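Local coordinates for superoxide dismutase [Mn] (Saccharomyces cerevisiae, PDB 3BFR), which converts superoxide radicals into hydrogen peroxide and oxygen at a manganese ion, one per subunit of a mitochondrial homotetramer, at residues A[51-56]-A[70-75]; A[87-92]-A[174-179]; A[140-145]-A[154-159]. All coordinates share one frame; numbering follows the deposited sequence.

Interaction 1: A[51-56]-A[70-75]; sequences DQFQEL and RKMIAI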
ATOM      1  N   ASP A  51       1.682 -17.531  18.164  1.00 26.47           N
ATOM      2  CA  ASP A  51       1.443 -17.681  19.605  1.00 27.49           C
ATOM      3  C   ASP A  51       0.558 -16.564  20.150  1.00 28.02           C
ATOM      4  O   ASP A  51      -0.424 -16.830  20.843  1.00 27.92           O
ATOM      5  CB  ASP A  51       2.765 -17.710  20.381  1.00 27.56           C
ATOM      6  CG  ASP A  51       3.464 -19.056  20.311  1.00 28.77           C
ATOM      7  OD1 ASP A  51       2.834 -20.055  19.890  1.00 29.33           O
ATOM      8  OD2 ASP A  51       4.654 -19.114  20.690  1.00 29.94           O
ATOM      9  N   GLN A  52       0.909 -15.321  19.821  1.00 28.74           N
ATOM     10  CA  GLN A  52       0.152 -14.152  20.264  1.00 29.67           C
ATOM     11  C   GLN A  52      -1.280 -14.165  19.735  1.00 30.11           C
ATOM     12  O   GLN A  52      -2.202 -13.764  20.445  1.00 30.24           O
ATOM     13  CB  GLN A  52       0.860 -12.853  19.865  1.00 29.53           C
ATOM     14  CG  GLN A  52       2.112 -12.550  20.685  1.00 29.96           C
ATOM     15  CD  GLN A  52       2.962 -11.443  20.080  1.00 30.32           C
ATOM     16  OE1 GLN A  52       2.900 -11.176  18.876  1.00 31.64           O
ATOM     17  NE2 GLN A  52       3.771 -10.799  20.913  1.00 30.88           N
ATOM     18  N   PHE A  53      -1.459 -14.631  18.499  1.00 30.77           N
ATOM     19  CA  PHE A  53      -2.791 -14.753  17.905  1.00 31.52           C
ATOM     20  C   PHE A  53      -3.647 -15.788  18.631  1.00 32.03           C
ATOM     21  O   PHE A  53      -4.847 -15.583  18.809  1.00 32.04           O
ATOM     22  CB  PHE A  53      -2.724 -15.092  16.409  0.50 31.53           C
ATOM     23  CG  PHE A  53      -4.068 -15.419  15.806  0.50 31.58           C
ATOM     24  CD1 PHE A  53      -4.923 -14.405  15.386  0.50 31.70           C
ATOM     25  CD2 PHE A  53      -4.488 -16.743  15.682  0.50 32.04           C
ATOM     26  CE1 PHE A  53      -6.170 -14.700  14.841  0.50 31.62           C
ATOM     27  CE2 PHE A  53      -5.738 -17.051  15.138  0.50 32.07           C
ATOM     28  CZ  PHE A  53      -6.577 -16.027  14.716  0.50 31.77           C
ATOM     29  N   GLN A  54      -3.029 -16.897  19.032  1.00 32.68           N
ATOM     30  CA  GLN A  54      -3.728 -17.943  19.769  1.00 33.53           C
ATOM     31  C   GLN A  54      -4.230 -17.418  21.111  1.00 33.78           C
ATOM     32  O   GLN A  54      -5.347 -17.732  21.526  1.00 33.71           O
ATOM     33  CB  GLN A  54      -2.825 -19.164  19.969  1.00 33.69           C
ATOM     34  CG  GLN A  54      -3.544 -20.387  20.533  1.00 34.90           C
ATOM     35  CD  GLN A  54      -4.608 -20.929  19.593  1.00 36.06           C
ATOM     36  OE1 GLN A  54      -4.300 -21.461  18.524  1.00 36.73           O
ATOM     37  NE2 GLN A  54      -5.869 -20.800  19.992  1.00 36.72           N
ATOM     38  N   GLU A  55      -3.400 -16.609  21.771  1.00 34.25           N
ATOM     39  CA  GLU A  55      -3.751 -15.986  23.046  1.00 34.92           C
ATOM     40  C   GLU A  55      -4.908 -14.999  22.894  1.00 34.75           C
ATOM     41  O   GLU A  55      -5.805 -14.951  23.740  1.00 34.67           O
ATOM     42  CB  GLU A  55      -2.538 -15.282  23.662  1.00 34.89           C
ATOM     43  CG  GLU A  55      -1.404 -16.219  24.072  1.00 35.88           C
ATOM     44  CD  GLU A  55      -0.321 -15.512  24.870  1.00 36.30           C
ATOM     45  OE1 GLU A  55      -0.583 -15.136  26.037  1.00 37.94           O
ATOM     46  OE2 GLU A  55       0.796 -15.338  24.332  1.00 38.60           O
ATOM     47  N   LEU A  56      -4.879 -14.218  21.815  1.00 34.59           N
ATOM     48  CA  LEU A  56      -5.933 -13.250  21.526  1.00 34.53           C
ATOM     49  C   LEU A  56      -7.214 -13.935  21.057  1.00 34.64           C
ATOM     50  O   LEU A  56      -8.315 -13.462  21.340  1.00 34.64           O
ATOM     51  CB  LEU A  56      -5.462 -12.221  20.492  1.00 34.48           C
ATOM     52  CG  LEU A  56      -4.330 -11.268  20.897  1.00 34.21           C
ATOM     53  CD1 LEU A  56      -3.874 -10.459  19.701  1.00 33.85           C
ATOM     54  CD2 LEU A  56      -4.739 -10.347  22.040  1.00 33.96           C
ATOM     55  N   ARG A  70      -9.217  -5.098  17.943  1.00 27.67           N
ATOM     56  CA  ARG A  70      -8.147  -4.167  17.573  1.00 27.53           C
ATOM     57  C   ARG A  70      -6.741  -4.733  17.783  1.00 27.38           C
ATOM     58  O   ARG A  70      -5.853  -4.504  16.959  1.00 27.22           O
ATOM     59  CB  ARG A  70      -8.310  -2.845  18.317  1.00 27.53           C
ATOM     60  N   LYS A  71      -6.534  -5.467  18.877  1.00 27.24           N
ATOM     61  CA  LYS A  71      -5.230  -6.093  19.128  1.00 27.33           C
ATOM     62  C   LYS A  71      -4.957  -7.292  18.218  1.00 26.68           C
ATOM     63  O   LYS A  71      -3.797  -7.594  17.934  1.00 26.50           O
ATOM     64  CB  LYS A  71      -5.007  -6.435  20.609  1.00 27.42           C
ATOM     65  CG  LYS A  71      -6.216  -6.961  21.356  1.00 28.20           C
ATOM     66  CD  LYS A  71      -5.997  -6.916  22.869  1.00 28.60           C
ATOM     67  CE  LYS A  71      -6.064  -5.495  23.408  1.00 30.17           C
ATOM     68  NZ  LYS A  71      -5.851  -5.469  24.877  1.00 31.28           N
ATOM     69  N   MET A  72      -6.019  -7.959  17.760  1.00 26.43           N
ATOM     70  CA  MET A  72      -5.883  -9.013  16.753  0.50 26.41           C
ATOM     71  C   MET A  72      -5.379  -8.421  15.441  1.00 26.09           C
ATOM     72  O   MET A  72      -4.512  -9.000  14.788  1.00 25.85           O
ATOM     73  CB  MET A  72      -7.205  -9.748  16.519  0.50 26.41           C
ATOM     74  CG  MET A  72      -7.662 -10.620  17.671  0.50 26.75           C
ATOM     75  SD  MET A  72      -8.806 -11.912  17.141  0.50 27.10           S
ATOM     76  CE  MET A  72      -7.691 -13.293  16.911  0.50 27.08           C
ATOM     77  N   ILE A  73      -5.925  -7.259  15.074  1.00 25.90           N
ATOM     78  CA  ILE A  73      -5.546  -6.544  13.851  1.00 25.52           C
ATOM     79  C   ILE A  73      -4.075  -6.144  13.900  1.00 25.52           C
ATOM     80  O   ILE A  73      -3.344  -6.315  12.924  1.00 25.64           O
ATOM     81  CB  ILE A  73      -6.441  -5.290  13.622  1.00 25.59           C
ATOM     82  CG1 ILE A  73      -7.896  -5.707  13.391  1.00 25.27           C
ATOM     83  CG2 ILE A  73      -5.925  -4.452  12.444  1.00 25.16           C
ATOM     84  CD1 ILE A  73      -8.904  -4.597  13.632  1.00 25.04           C
ATOM     85  N   ALA A  74      -3.646  -5.635  15.051  1.00 25.26           N
ATOM     86  CA  ALA A  74      -2.253  -5.249  15.267  1.00 25.07           C
ATOM     87  C   ALA A  74      -1.258  -6.386  15.001  1.00 24.84           C
ATOM     88  O   ALA A  74      -0.197  -6.153  14.421  1.00 25.18           O
ATOM     89  CB  ALA A  74      -2.076  -4.691  16.680  1.00 25.10           C
ATOM     90  N   ILE A  75      -1.612  -7.606  15.405  1.00 24.48           N
ATOM     91  CA  ILE A  75      -0.730  -8.779  15.268  1.00 24.01           C
ATOM     92  C   ILE A  75      -0.705  -9.386  13.846  1.00 23.61           C
ATOM     93  O   ILE A  75       0.261 -10.072  13.477  1.00 23.37           O
ATOM     94  CB  ILE A  75      -1.073  -9.884  16.326  1.00 24.34           C
ATOM     95  CG1 ILE A  75      -0.980  -9.341  17.762  1.00 24.64           C
ATOM     96  CG2 ILE A  75      -0.190 -11.125  16.166  1.00 24.20           C
ATOM     97  CD1 ILE A  75       0.431  -8.975  18.244  1.00 26.70           C
TER
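The ring of F53 takes the thioether end of M72 at an oblique angle. The sulfur SD of M72 lies 5.5 Å from the centroid of the F53 ring, 53° off its normal, a Met-aromatic contact. M72 CE is modelled too close to the ring for its exact place to be trusted, and the residue has a second conformer. The same ring meets F53 of the second subunit, the two planes about 80° apart, which brings this end of the contact to a subunit interface. The other flat group, the amide of Q52, presents its oxygen to a methyl: OE1 is 3.4 Å from I75 CD1. Between them L56 spreads its fork over the facing helix. CD1 reaches 3.7 Å from I75 CG1 and 3.4 Å from the backbone oxygen K71 O, while CD2 lies 3.7 Å from K71 CD, meeting the aliphatic part of that chain at about a right angle. Cut back to alanine, this residue would probably open a gap between I75 and the K71 chain, since the two methyls that fill it would be gone. The two helices, antiparallel with segment axes 9.9 Å apart, form the long alpha hairpin of the iron/manganese superoxide dismutase family, and these side chains join its arms mostly by apolar packing, so shape more than bond direction sets the fit.

Interaction 2: A[87-92]-A[174-179]; sequences TNHCLF and AIDAWE. With MN3 (manganese (III) ion), chain B.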
ATOM      1  N   THR A  87       8.472 -18.285   4.672  1.00 13.56           N
ATOM      2  CA  THR A  87       8.135 -19.020   3.445  1.00 13.95           C
ATOM      3  C   THR A  87       9.036 -18.635   2.267  1.00 13.34           C
ATOM      4  O   THR A  87       9.567 -19.508   1.588  1.00 12.99           O
ATOM      5  CB  THR A  87       6.622 -18.926   3.080  1.00 13.99           C
ATOM      6  OG1 THR A  87       6.385 -19.555   1.811  1.00 17.09           O
ATOM      7  CG2 THR A  87       6.158 -17.504   2.978  1.00 14.92           C
ATOM      8  N   ASN A  88       9.226 -17.332   2.053  1.00 13.05           N
ATOM      9  CA  ASN A  88      10.015 -16.848   0.922  1.00 12.85           C
ATOM     10  C   ASN A  88      11.439 -17.370   0.919  1.00 12.46           C
ATOM     11  O   ASN A  88      11.950 -17.745  -0.131  1.00 12.30           O
ATOM     12  CB  ASN A  88      10.021 -15.313   0.843  1.00 12.70           C
ATOM     13  CG  ASN A  88       8.706 -14.739   0.355  1.00 12.81           C
ATOM     14  OD1 ASN A  88       7.895 -15.435  -0.260  1.00 13.07           O
ATOM     15  ND2 ASN A  88       8.486 -13.456   0.629  1.00 12.42           N
ATOM     16  N   HIS A  89      12.081 -17.394   2.089  1.00 12.34           N
ATOM     17  CA  HIS A  89      13.467 -17.862   2.167  1.00 12.08           C
ATOM     18  C   HIS A  89      13.574 -19.381   2.018  1.00 12.24           C
ATOM     19  O   HIS A  89      14.551 -19.882   1.461  1.00 11.88           O
ATOM     20  CB  HIS A  89      14.161 -17.365   3.437  1.00 12.23           C
ATOM     21  CG  HIS A  89      14.433 -15.894   3.424  1.00 12.33           C
ATOM     22  ND1 HIS A  89      13.492 -14.964   3.806  1.00 11.89           N
ATOM     23  CD2 HIS A  89      15.525 -15.191   3.041  1.00 12.10           C
ATOM     24  CE1 HIS A  89      13.993 -13.749   3.666  1.00 12.52           C
ATOM     25  NE2 HIS A  89      15.226 -13.859   3.206  1.00 13.41           N
ATOM     26  N   CYS A  90      12.571 -20.102   2.511  1.00 12.41           N
ATOM     27  CA  CYS A  90      12.483 -21.543   2.281  1.00 12.98           C
ATOM     28  C   CYS A  90      12.443 -21.838   0.788  1.00 12.86           C
ATOM     29  O   CYS A  90      13.214 -22.661   0.303  1.00 12.77           O
ATOM     30  CB  CYS A  90      11.256 -22.137   2.967  1.00 12.83           C
ATOM     31  SG  CYS A  90      11.429 -22.382   4.748  1.00 14.22           S
ATOM     32  N   LEU A  91      11.551 -21.150   0.070  1.00 13.14           N
ATOM     33  CA  LEU A  91      11.480 -21.241  -1.392  1.00 13.40           C
ATOM     34  C   LEU A  91      12.818 -20.886  -2.035  1.00 13.39           C
ATOM     35  O   LEU A  91      13.284 -21.582  -2.942  1.00 13.11           O
ATOM     36  CB  LEU A  91      10.377 -20.323  -1.946  1.00 13.65           C
ATOM     37  CG  LEU A  91       8.899 -20.632  -1.674  1.00 13.97           C
ATOM     38  CD1 LEU A  91       8.024 -19.434  -2.031  1.00 13.92           C
ATOM     39  CD2 LEU A  91       8.431 -21.887  -2.432  1.00 14.50           C
ATOM     40  N   PHE A  92      13.438 -19.810  -1.537  1.00 13.22           N
ATOM     41  CA  PHE A  92      14.712 -19.305  -2.050  1.00 13.25           C
ATOM     42  C   PHE A  92      15.830 -20.357  -2.031  1.00 13.50           C
ATOM     43  O   PHE A  92      16.420 -20.633  -3.073  1.00 13.13           O
ATOM     44  CB  PHE A  92      15.128 -18.028  -1.287  1.00 13.08           C
ATOM     45  CG  PHE A  92      16.274 -17.267  -1.916  1.00 12.94           C
ATOM     46  CD1 PHE A  92      16.214 -16.849  -3.245  1.00 13.13           C
ATOM     47  CD2 PHE A  92      17.399 -16.935  -1.161  1.00 12.15           C
ATOM     48  CE1 PHE A  92      17.268 -16.132  -3.823  1.00 11.49           C
ATOM     49  CE2 PHE A  92      18.457 -16.220  -1.726  1.00 12.47           C
ATOM     50  CZ  PHE A  92      18.393 -15.818  -3.061  1.00 12.14           C
ATOM     51  N   ALA A 174      11.856 -18.156  -6.805  1.00 12.47           N
ATOM     52  CA  ALA A 174      11.907 -16.965  -5.959  1.00 12.60           C
ATOM     53  C   ALA A 174      13.308 -16.361  -5.990  1.00 12.36           C
ATOM     54  O   ALA A 174      14.304 -17.083  -5.831  1.00 12.47           O
ATOM     55  CB  ALA A 174      11.505 -17.314  -4.519  1.00 12.58           C
ATOM     56  N   ILE A 175      13.382 -15.050  -6.222  1.00 11.77           N
ATOM     57  CA  ILE A 175      14.654 -14.324  -6.201  1.00 11.25           C
ATOM     58  C   ILE A 175      14.567 -13.160  -5.222  1.00 11.45           C
ATOM     59  O   ILE A 175      13.724 -12.269  -5.373  1.00 10.77           O
ATOM     60  CB  ILE A 175      15.082 -13.774  -7.596  1.00 11.25           C
ATOM     61  CG1 ILE A 175      15.047 -14.869  -8.684  1.00 11.54           C
ATOM     62  CG2 ILE A 175      16.457 -13.098  -7.506  1.00 10.32           C
ATOM     63  CD1 ILE A 175      16.143 -15.936  -8.575  1.00 11.27           C
ATOM     64  N   ASP A 176      15.452 -13.188  -4.226  1.00 11.16           N
ATOM     65  CA  ASP A 176      15.493 -12.181  -3.170  1.00 11.24           C
ATOM     66  C   ASP A 176      16.142 -10.903  -3.685  1.00 10.80           C
ATOM     67  O   ASP A 176      17.267 -10.939  -4.178  1.00 10.97           O
ATOM     68  CB  ASP A 176      16.277 -12.736  -1.972  1.00 10.98           C
ATOM     69  CG  ASP A 176      16.026 -11.968  -0.691  1.00 11.62           C
ATOM     70  OD1 ASP A 176      16.539 -12.414   0.362  1.00 12.42           O
ATOM     71  OD2 ASP A 176      15.324 -10.929  -0.718  1.00 10.94           O
ATOM     72  N   ALA A 177      15.421  -9.785  -3.573  1.00 10.86           N
ATOM     73  CA  ALA A 177      15.928  -8.463  -3.973  1.00 10.77           C
ATOM     74  C   ALA A 177      16.212  -7.526  -2.785  1.00 10.74           C
ATOM     75  O   ALA A 177      16.563  -6.361  -2.984  1.00 10.84           O
ATOM     76  CB  ALA A 177      14.959  -7.793  -4.968  1.00 10.68           C
ATOM     77  N   TRP A 178      16.045  -8.028  -1.561  1.00 10.67           N
ATOM     78  CA  TRP A 178      16.470  -7.289  -0.370  1.00 10.43           C
ATOM     79  C   TRP A 178      17.964  -7.028  -0.483  1.00 10.56           C
ATOM     80  O   TRP A 178      18.720  -7.886  -0.949  1.00 10.70           O
ATOM     81  CB  TRP A 178      16.185  -8.079   0.909  1.00 10.20           C
ATOM     82  CG  TRP A 178      14.752  -8.032   1.381  1.00  9.75           C
ATOM     83  CD1 TRP A 178      13.651  -8.484   0.711  1.00  9.62           C
ATOM     84  CD2 TRP A 178      14.278  -7.532   2.641  1.00  9.51           C
ATOM     85  NE1 TRP A 178      12.519  -8.287   1.470  1.00  9.57           N
ATOM     86  CE2 TRP A 178      12.878  -7.706   2.660  1.00  9.56           C
ATOM     87  CE3 TRP A 178      14.905  -6.948   3.756  1.00 10.25           C
ATOM     88  CZ2 TRP A 178      12.086  -7.308   3.750  1.00 10.24           C
ATOM     89  CZ3 TRP A 178      14.119  -6.553   4.836  1.00  9.65           C
ATOM     90  CH2 TRP A 178      12.727  -6.739   4.826  1.00  9.98           C
ATOM     91  N   GLU A 179      18.391  -5.842  -0.063  1.00 10.45           N
ATOM     92  CA  GLU A 179      19.803  -5.483  -0.124  1.00 10.50           C
ATOM     93  C   GLU A 179      20.709  -6.464   0.633  1.00 10.62           C
ATOM     94  O   GLU A 179      21.826  -6.722   0.193  1.00 10.55           O
ATOM     95  CB  GLU A 179      20.021  -4.032   0.316  1.00 10.25           C
ATOM     96  CG  GLU A 179      19.408  -3.028  -0.666  1.00 10.51           C
ATOM     97  CD  GLU A 179      19.607  -1.580  -0.251  1.00 10.56           C
ATOM     98  OE1 GLU A 179      19.334  -1.247   0.919  1.00  9.93           O
ATOM     99  OE2 GLU A 179      20.029  -0.771  -1.105  1.00 10.11           O
TER
HETATM  100 MN   MN3 B 216      16.330 -12.237   2.336  1.00 13.00          MN
HETATM  101  O   HOH W   1      14.578 -10.999   2.100  1.00 12.57           O
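F92 packs against the strand end that carries D176, and this is the close-fitting half of the contact. With CG anti to the backbone N (chi1 -168°), the ring is brought against the aspartate: D176 CB sits over one face, 4.0 Å from the centroid in a CH-pi contact, while the carbonyl oxygen of A174 meets the ring edge in plane, 3.2 Å from F92 CD1. The looser part is L91, whose CB makes a lighter touch at 4.1 Å from A174 CB. Toward the metal, direct packing between the segments gives way to coordination: the manganese bridges helix and strand, and a bound water is held on the D176 side. H89 NE2 binds the ion at 2.1 Å and D176 OD1 binds it at 2.0 Å, with the imidazole and carboxylate planes 84° apart. H34 and H180 complete the protein ligands. The water donates to D176 OD2, which also accepts from W178 N at 3.1 Å, closing an Asx turn. H89 ND1 is bonded to G85 O, which helps to fix the imidazole's rotation. One carboxylate oxygen thus serves the metal and the other the water and backbone, so the aspartate's rotation is fixed through both oxygens, and the ion ties the alpha-hairpin domain to the C-terminal domain.

Interaction 3: A[140-145]-A[154-159]; sequences GWAFIV and LDVVQT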
ATOM      1  N   GLY A 140      12.211  -6.272  -1.590  1.00 10.88           N
ATOM      2  CA  GLY A 140      11.196  -7.182  -2.103  1.00 10.76           C
ATOM      3  C   GLY A 140      11.727  -8.389  -2.844  1.00 10.74           C
ATOM      4  O   GLY A 140      12.879  -8.795  -2.663  1.00 10.46           O
ATOM      5  N   TRP A 141      10.861  -8.956  -3.680  1.00 10.47           N
ATOM      6  CA  TRP A 141      11.119 -10.213  -4.366  1.00 10.56           C
ATOM      7  C   TRP A 141      10.612 -10.143  -5.798  1.00 10.45           C
ATOM      8  O   TRP A 141       9.728  -9.342  -6.107  1.00 10.27           O
ATOM      9  CB  TRP A 141      10.380 -11.357  -3.648  1.00 10.47           C
ATOM     10  CG  TRP A 141      10.887 -11.644  -2.273  1.00 10.52           C
ATOM     11  CD1 TRP A 141      10.598 -10.956  -1.130  1.00 10.71           C
ATOM     12  CD2 TRP A 141      11.771 -12.708  -1.892  1.00 11.01           C
ATOM     13  NE1 TRP A 141      11.258 -11.518  -0.060  1.00 11.71           N
ATOM     14  CE2 TRP A 141      11.986 -12.593  -0.499  1.00 10.57           C
ATOM     15  CE3 TRP A 141      12.397 -13.750  -2.589  1.00 10.49           C
ATOM     16  CZ2 TRP A 141      12.812 -13.473   0.208  1.00 10.67           C
ATOM     17  CZ3 TRP A 141      13.220 -14.624  -1.888  1.00 10.78           C
ATOM     18  CH2 TRP A 141      13.413 -14.484  -0.500  1.00 10.29           C
ATOM     19  N   ALA A 142      11.181 -10.969  -6.673  1.00 10.26           N
ATOM     20  CA  ALA A 142      10.491 -11.346  -7.909  1.00 10.68           C
ATOM     21  C   ALA A 142      10.236 -12.848  -7.895  1.00 10.75           C
ATOM     22  O   ALA A 142      11.075 -13.623  -7.420  1.00 10.70           O
ATOM     23  CB  ALA A 142      11.281 -10.938  -9.154  1.00 10.23           C
ATOM     24  N   PHE A 143       9.073 -13.243  -8.402  1.00 11.12           N
ATOM     25  CA  PHE A 143       8.693 -14.650  -8.508  1.00 11.44           C
ATOM     26  C   PHE A 143       8.307 -14.992  -9.942  1.00 11.62           C
ATOM     27  O   PHE A 143       7.458 -14.320 -10.538  1.00 11.83           O
ATOM     28  CB  PHE A 143       7.491 -14.975  -7.616  1.00 11.60           C
ATOM     29  CG  PHE A 143       7.718 -14.751  -6.148  1.00 12.15           C
ATOM     30  CD1 PHE A 143       8.206 -15.779  -5.339  1.00 12.24           C
ATOM     31  CD2 PHE A 143       7.405 -13.525  -5.562  1.00 12.34           C
ATOM     32  CE1 PHE A 143       8.397 -15.582  -3.966  1.00 12.46           C
ATOM     33  CE2 PHE A 143       7.594 -13.319  -4.197  1.00 12.87           C
ATOM     34  CZ  PHE A 143       8.093 -14.350  -3.396  1.00 12.90           C
ATOM     35  N   ILE A 144       8.928 -16.030 -10.495  1.00 11.45           N
ATOM     36  CA  ILE A 144       8.399 -16.669 -11.693  1.00 11.23           C
ATOM     37  C   ILE A 144       7.304 -17.605 -11.191  1.00 11.25           C
ATOM     38  O   ILE A 144       7.548 -18.441 -10.315  1.00 10.82           O
ATOM     39  CB  ILE A 144       9.484 -17.420 -12.507  1.00 11.32           C
ATOM     40  CG1 ILE A 144      10.659 -16.476 -12.814  1.00 11.05           C
ATOM     41  CG2 ILE A 144       8.874 -18.018 -13.796  1.00 11.57           C
ATOM     42  CD1 ILE A 144      11.863 -17.131 -13.493  1.00 10.95           C
ATOM     43  N   VAL A 145       6.091 -17.431 -11.716  1.00 10.70           N
ATOM     44  CA  VAL A 145       4.926 -18.136 -11.188  1.00 11.05           C
ATOM     45  C   VAL A 145       4.203 -18.950 -12.258  1.00 11.25           C
ATOM     46  O   VAL A 145       4.342 -18.681 -13.449  1.00 10.94           O
ATOM     47  CB  VAL A 145       3.898 -17.169 -10.497  1.00 11.08           C
ATOM     48  CG1 VAL A 145       4.508 -16.484  -9.263  1.00 10.29           C
ATOM     49  CG2 VAL A 145       3.348 -16.133 -11.483  1.00 10.67           C
ATOM     50  N   LEU A 154       2.599 -19.010 -17.385  1.00 11.67           N
ATOM     51  CA  LEU A 154       3.732 -18.405 -16.701  1.00 11.77           C
ATOM     52  C   LEU A 154       3.622 -16.891 -16.690  1.00 11.80           C
ATOM     53  O   LEU A 154       3.122 -16.285 -17.640  1.00 11.82           O
ATOM     54  CB  LEU A 154       5.050 -18.808 -17.376  1.00 11.47           C
ATOM     55  CG  LEU A 154       5.417 -20.295 -17.443  1.00 10.99           C
ATOM     56  CD1 LEU A 154       6.669 -20.482 -18.275  1.00 10.95           C
ATOM     57  CD2 LEU A 154       5.608 -20.864 -16.048  1.00 12.19           C
ATOM     58  N   ASP A 155       4.107 -16.295 -15.606  1.00 12.09           N
ATOM     59  CA  ASP A 155       4.249 -14.852 -15.486  1.00 12.40           C
ATOM     60  C   ASP A 155       5.379 -14.566 -14.495  1.00 12.64           C
ATOM     61  O   ASP A 155       5.865 -15.480 -13.816  1.00 12.62           O
ATOM     62  CB  ASP A 155       2.926 -14.220 -15.020  1.00 12.51           C
ATOM     63  CG  ASP A 155       2.835 -12.727 -15.337  1.00 13.26           C
ATOM     64  OD1 ASP A 155       3.747 -12.176 -15.986  1.00 13.80           O
ATOM     65  OD2 ASP A 155       1.835 -12.100 -14.939  1.00 14.98           O
ATOM     66  N   VAL A 156       5.821 -13.312 -14.442  1.00 12.48           N
ATOM     67  CA  VAL A 156       6.785 -12.867 -13.434  1.00 12.66           C
ATOM     68  C   VAL A 156       6.141 -11.730 -12.659  1.00 13.03           C
ATOM     69  O   VAL A 156       5.608 -10.788 -13.255  1.00 13.11           O
ATOM     70  CB  VAL A 156       8.135 -12.409 -14.044  1.00 12.59           C
ATOM     71  CG1 VAL A 156       9.128 -12.042 -12.939  1.00 12.18           C
ATOM     72  CG2 VAL A 156       8.731 -13.505 -14.930  1.00 12.04           C
ATOM     73  N   VAL A 157       6.147 -11.851 -11.336  1.00 13.52           N
ATOM     74  CA  VAL A 157       5.526 -10.853 -10.466  1.00 14.02           C
ATOM     75  C   VAL A 157       6.517 -10.327  -9.432  1.00 14.02           C
ATOM     76  O   VAL A 157       7.435 -11.041  -9.023  1.00 13.63           O
ATOM     77  CB  VAL A 157       4.254 -11.399  -9.756  1.00 14.20           C
ATOM     78  CG1 VAL A 157       3.206 -11.844 -10.783  1.00 14.41           C
ATOM     79  CG2 VAL A 157       4.593 -12.540  -8.810  1.00 15.00           C
ATOM     80  N   GLN A 158       6.332  -9.070  -9.033  1.00 13.99           N
ATOM     81  CA  GLN A 158       7.098  -8.478  -7.937  1.00 14.23           C
ATOM     82  C   GLN A 158       6.271  -8.524  -6.667  1.00 13.55           C
ATOM     83  O   GLN A 158       5.047  -8.393  -6.717  1.00 13.46           O
ATOM     84  CB  GLN A 158       7.397  -7.004  -8.205  1.00 14.07           C
ATOM     85  CG  GLN A 158       8.259  -6.660  -9.409  1.00 15.18           C
ATOM     86  CD  GLN A 158       8.294  -5.150  -9.638  1.00 15.94           C
ATOM     87  OE1 GLN A 158       7.381  -4.430  -9.218  1.00 18.96           O
ATOM     88  NE2 GLN A 158       9.347  -4.666 -10.287  1.00 15.90           N
ATOM     89  N   THR A 159       6.936  -8.695  -5.528  1.00 12.94           N
ATOM     90  CA  THR A 159       6.320  -8.368  -4.243  1.00 12.49           C
ATOM     91  C   THR A 159       7.261  -7.443  -3.482  1.00 12.26           C
ATOM     92  O   THR A 159       8.462  -7.407  -3.755  1.00 12.14           O
ATOM     93  CB  THR A 159       6.010  -9.600  -3.353  1.00 12.20           C
ATOM     94  OG1 THR A 159       7.228 -10.160  -2.855  1.00 12.05           O
ATOM     95  CG2 THR A 159       5.193 -10.665  -4.104  1.00 12.20           C
TER
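W141 and T159 form the first hydrogen-bonded pair of an antiparallel beta hairpin, strands 140-147 and 153-160, in the three-stranded sheet of the C-terminal domain. F143 with V157 and V145 with D155 repeat it, giving six backbone bonds; F143 N to V157 O, at 2.8 Å, runs nearly along the C=O axis. The side chains of these three pairs share one face. W141 holds its CG anti to the carbonyl carbon (chi1 -66°), which carries the indole off its neighbour strand toward the metal site, where it meets H89 edge-to-face and bonds through NE1 to Q162. The start of the side chain stays by T159, CB lying 3.5 Å from T159 OG1. That hydroxyl occupies the crowded position between the backbone N and carbonyl carbon (chi1 71°), which brings it into the plane of the F143 ring at the edge; it is bonded to D163 O. The methyl of T159 joins it, CG2 standing 3.6 Å from F143 CE2. Further along, V157 turns CG2 toward the partner strand, where it is 4.0 Å from both F143 CB and V145 CG1. On the other face A142, I144 and V156 look toward helix 122-134. Here I144 and V156 run side by side, pointing the same way, with I144 CG1 4.1 Å from V156 CG2. D155, near the far end, reaches toward the fourth subunit and keeps its CB 4.0 Å from V145 CG2, while its OD1 accepts a weak, bent bond from V156 N at 2.8 Å.

Interactions 2 and 3 are buried parts of the core, their centres about 11 Å apart; interaction 1 is partly exposed, its centre about 26 Å from that of interaction 2 and 25 Å from the centre of the chain. Helix 66-94 serves both interaction 1 and interaction 2, giving apolar side chains near its start and a metal ligand near its end. Strand 140-147 sits beside strand 169-176, so interactions 2 and 3 meet through the backbone bonds I175 N to A142 O and A177 N to G140 O, and N88 packs on W141 and F143. Packing dominates at the hairpin arms, coordination at the metal, and backbone bonding in the sheet.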